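Local coordinates for protein putative metal-dependent hydrolase (Parabacteroides distasonis ATCC 8503, PDB 3KL7) that binds two zinc ions in a metallo-beta-lactamase fold and is probably a metal-dependent hydrolase of unknown substrate, at residues I71-G76 against H143-Y148. Residues are numbered along the deposited sequence; the frame is centred on the assembly and turned at random.
With ZN (zinc ion), chain C.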
loop_
_atom_site.group_PDB
_atom_site.type_symbol
_atom_site.label_atom_id
_atom_site.label_comp_id
_atom_site.label_asym_id
_atom_site.label_seq_id
_atom_site.Cartn_x
_atom_site.Cartn_y
_atom_site.Cartn_z
ATOM N N ILE A 71 3.543 5.755 -5.686
ATOM C CA ILE A 71 2.318 6.509 -5.386
ATOM C C ILE A 71 1.080 5.751 -5.862
ATOM O O ILE A 71 0.979 5.391 -7.047
ATOM C CB ILE A 71 2.311 7.891 -6.038
ATOM C CG1 ILE A 71 3.594 8.646 -5.713
ATOM C CG2 ILE A 71 1.076 8.684 -5.570
ATOM C CD1 ILE A 71 3.921 8.690 -4.228
ATOM N N THR A 72 0.135 5.510 -4.945
ATOM C CA THR A 72 -1.139 4.817 -5.294
ATOM C C THR A 72 -2.136 5.754 -6.014
ATOM O O THR A 72 -2.773 5.358 -7.006
ATOM C CB THR A 72 -1.828 4.265 -4.047
ATOM O OG1 THR A 72 -2.061 5.333 -3.121
ATOM C CG2 THR A 72 -0.977 3.178 -3.384
ATOM N N HIS A 73 -2.287 6.981 -5.511
ATOM C CA HIS A 73 -3.174 7.963 -6.155
ATOM C C HIS A 73 -2.911 9.363 -5.656
ATOM O O HIS A 73 -2.086 9.562 -4.763
ATOM C CB HIS A 73 -4.668 7.575 -5.988
ATOM C CG HIS A 73 -5.163 7.613 -4.572
ATOM N ND1 HIS A 73 -4.672 6.781 -3.589
ATOM C CD2 HIS A 73 -6.127 8.361 -3.987
ATOM C CE1 HIS A 73 -5.302 7.031 -2.453
ATOM N NE2 HIS A 73 -6.188 7.988 -2.667
ATOM N N GLU A 74 -3.642 10.330 -6.228
ATOM C CA GLU A 74 -3.269 11.750 -6.207
ATOM C C GLU A 74 -3.718 12.562 -4.985
ATOM O O GLU A 74 -3.291 13.688 -4.814
ATOM C CB GLU A 74 -3.831 12.424 -7.463
ATOM C CG GLU A 74 -5.320 12.713 -7.391
ATOM C CD GLU A 74 -5.958 12.840 -8.745
ATOM O OE1 GLU A 74 -6.278 11.792 -9.361
ATOM O OE2 GLU A 74 -6.157 13.988 -9.194
ATOM N N HIS A 75 -4.587 11.992 -4.153
ATOM C CA HIS A 75 -5.081 12.698 -2.959
ATOM C C HIS A 75 -3.932 13.122 -2.028
ATOM O O HIS A 75 -2.913 12.441 -1.929
ATOM C CB HIS A 75 -6.100 11.822 -2.191
ATOM C CG HIS A 75 -7.423 11.672 -2.889
ATOM N ND1 HIS A 75 -8.267 10.615 -2.656
ATOM C CD2 HIS A 75 -8.033 12.439 -3.820
ATOM C CE1 HIS A 75 -9.346 10.742 -3.404
ATOM N NE2 HIS A 75 -9.225 11.834 -4.127
ATOM N N GLY A 76 -4.125 14.250 -1.342
ATOM C CA GLY A 76 -3.055 14.896 -0.520
ATOM C C GLY A 76 -2.514 14.090 0.664
ATOM O O GLY A 76 -1.402 14.324 1.115
ATOM N N HIS A 143 -10.664 2.748 -12.277
ATOM C CA HIS A 143 -9.548 2.895 -13.278
ATOM C C HIS A 143 -8.517 3.972 -12.910
ATOM O O HIS A 143 -7.324 3.825 -13.213
ATOM C CB HIS A 143 -10.077 3.144 -14.725
ATOM C CG HIS A 143 -11.078 2.128 -15.194
ATOM N ND1 HIS A 143 -10.829 0.773 -15.178
ATOM C CD2 HIS A 143 -12.328 2.276 -15.704
ATOM C CE1 HIS A 143 -11.884 0.126 -15.651
ATOM N NE2 HIS A 143 -12.808 1.015 -15.979
ATOM N N ARG A 144 -8.973 5.043 -12.258
ATOM C CA ARG A 144 -8.112 6.201 -11.981
ATOM C C ARG A 144 -6.894 5.883 -11.103
ATOM O O ARG A 144 -5.811 6.406 -11.336
ATOM C CB ARG A 144 -8.925 7.322 -11.343
ATOM C CG ARG A 144 -8.226 8.655 -11.348
ATOM C CD ARG A 144 -8.927 9.634 -10.458
ATOM N NE ARG A 144 -8.809 9.247 -9.059
ATOM C CZ ARG A 144 -9.446 9.848 -8.056
ATOM N NH1 ARG A 144 -10.259 10.884 -8.298
ATOM N NH2 ARG A 144 -9.270 9.421 -6.814
ATOM N N ASP A 145 -7.080 5.009 -10.112
ATOM C CA ASP A 145 -6.072 4.779 -9.075
ATOM C C ASP A 145 -5.563 3.314 -9.039
ATOM O O ASP A 145 -6.182 2.401 -9.595
ATOM C CB ASP A 145 -6.660 5.143 -7.695
ATOM C CG ASP A 145 -7.254 6.581 -7.647
ATOM O OD1 ASP A 145 -6.844 7.439 -8.472
ATOM O OD2 ASP A 145 -8.120 6.846 -6.763
ATOM N N ASN A 146 -4.439 3.112 -8.355
ATOM C CA ASN A 146 -3.786 1.796 -8.286
ATOM C C ASN A 146 -3.667 1.286 -6.902
ATOM O O ASN A 146 -3.397 2.036 -5.966
ATOM C CB ASN A 146 -2.343 1.881 -8.833
ATOM C CG ASN A 146 -2.282 2.127 -10.312
ATOM O OD1 ASN A 146 -3.196 1.753 -11.074
ATOM N ND2 ASN A 146 -1.202 2.757 -10.744
ATOM N N GLY A 147 -3.857 -0.004 -6.758
ATOM C CA GLY A 147 -3.205 -0.748 -5.684
ATOM C C GLY A 147 -1.968 -1.377 -6.337
ATOM O O GLY A 147 -1.868 -1.365 -7.565
ATOM N N TYR A 148 -1.034 -1.910 -5.521
ATOM C CA TYR A 148 0.200 -2.571 -6.033
ATOM C C TYR A 148 0.464 -3.892 -5.348
ATOM O O TYR A 148 0.247 -4.023 -4.174
ATOM C CB TYR A 148 1.432 -1.675 -5.823
ATOM C CG TYR A 148 1.323 -0.381 -6.516
ATOM C CD1 TYR A 148 1.353 -0.317 -7.905
ATOM C CD2 TYR A 148 1.156 0.799 -5.804
ATOM C CE1 TYR A 148 1.234 0.885 -8.558
ATOM C CE2 TYR A 148 1.033 1.991 -6.445
ATOM C CZ TYR A 148 1.069 2.037 -7.832
ATOM O OH TYR A 148 0.936 3.246 -8.485
HETATM ZN ZN ZN C . -7.915 8.710 -1.342
HETATM O O HOH W 1 -11.147 12.430 -5.936
HETATM O O HOH W 2 -6.988 9.791 0.118
#
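H73 and H75 meet D145 and R144 across the seam of a metallo-beta-lactamase fold, where the loop carrying the HxHxDH zinc motif leaves strand 68-71 of one sheet and packs on the residues leading into strand 146-152 of the other.

Metal bonds come first. H73 NE2 and H75 ND1 each bind the zinc ion at 2.3 Å, and H140, D162 and a water also coordinate it; a second zinc ion lies near the H73 ring. ND1 of H73 donates to T72 OG1, which is also hydrogen-bonded to D52, so the ring is held from its far nitrogen. H75 spends its outer nitrogen on a water, which accepts from both H75 NE2 and R144 NH1.

The charges sit behind this ligand shell. R144 grips D145 side-on, NE to OD1 at 2.7 Å and NH2 to OD2 at 2.8 Å, and NH2 also reaches the carbonyl of Y139. The R144 chain runs out with chi1 at -165° and then bends at chi3, which turns its guanidinium back to the neighbouring carboxylate. E74 OE1, hydrogen-bonded to N99, lies over one guanidinium face; its long salt bridge to R144 is one of charge alone. The arginine probably offsets the proximity of the two acids.

For packing, the D145 carboxylate presses on H73, CG to CB at 3.2 Å, and the guanidinium stands almost perpendicular to the H75 ring (86°). Beyond H73, T72 CG2 rests against Y148 CE2.

Two hydrogen bonds cross between the segments, one from backbone to backbone and one from a side-chain hydroxyl. N146 N donates almost straight to T72 O at 3.1 Å. Y148 OH donates to I71 O at 2.6 Å from above the carbonyl plane, while accepting a bond from N146 ND2, which also hydrogen-bonds to L110 O, at 3.1 Å in the plane of the N146 amide.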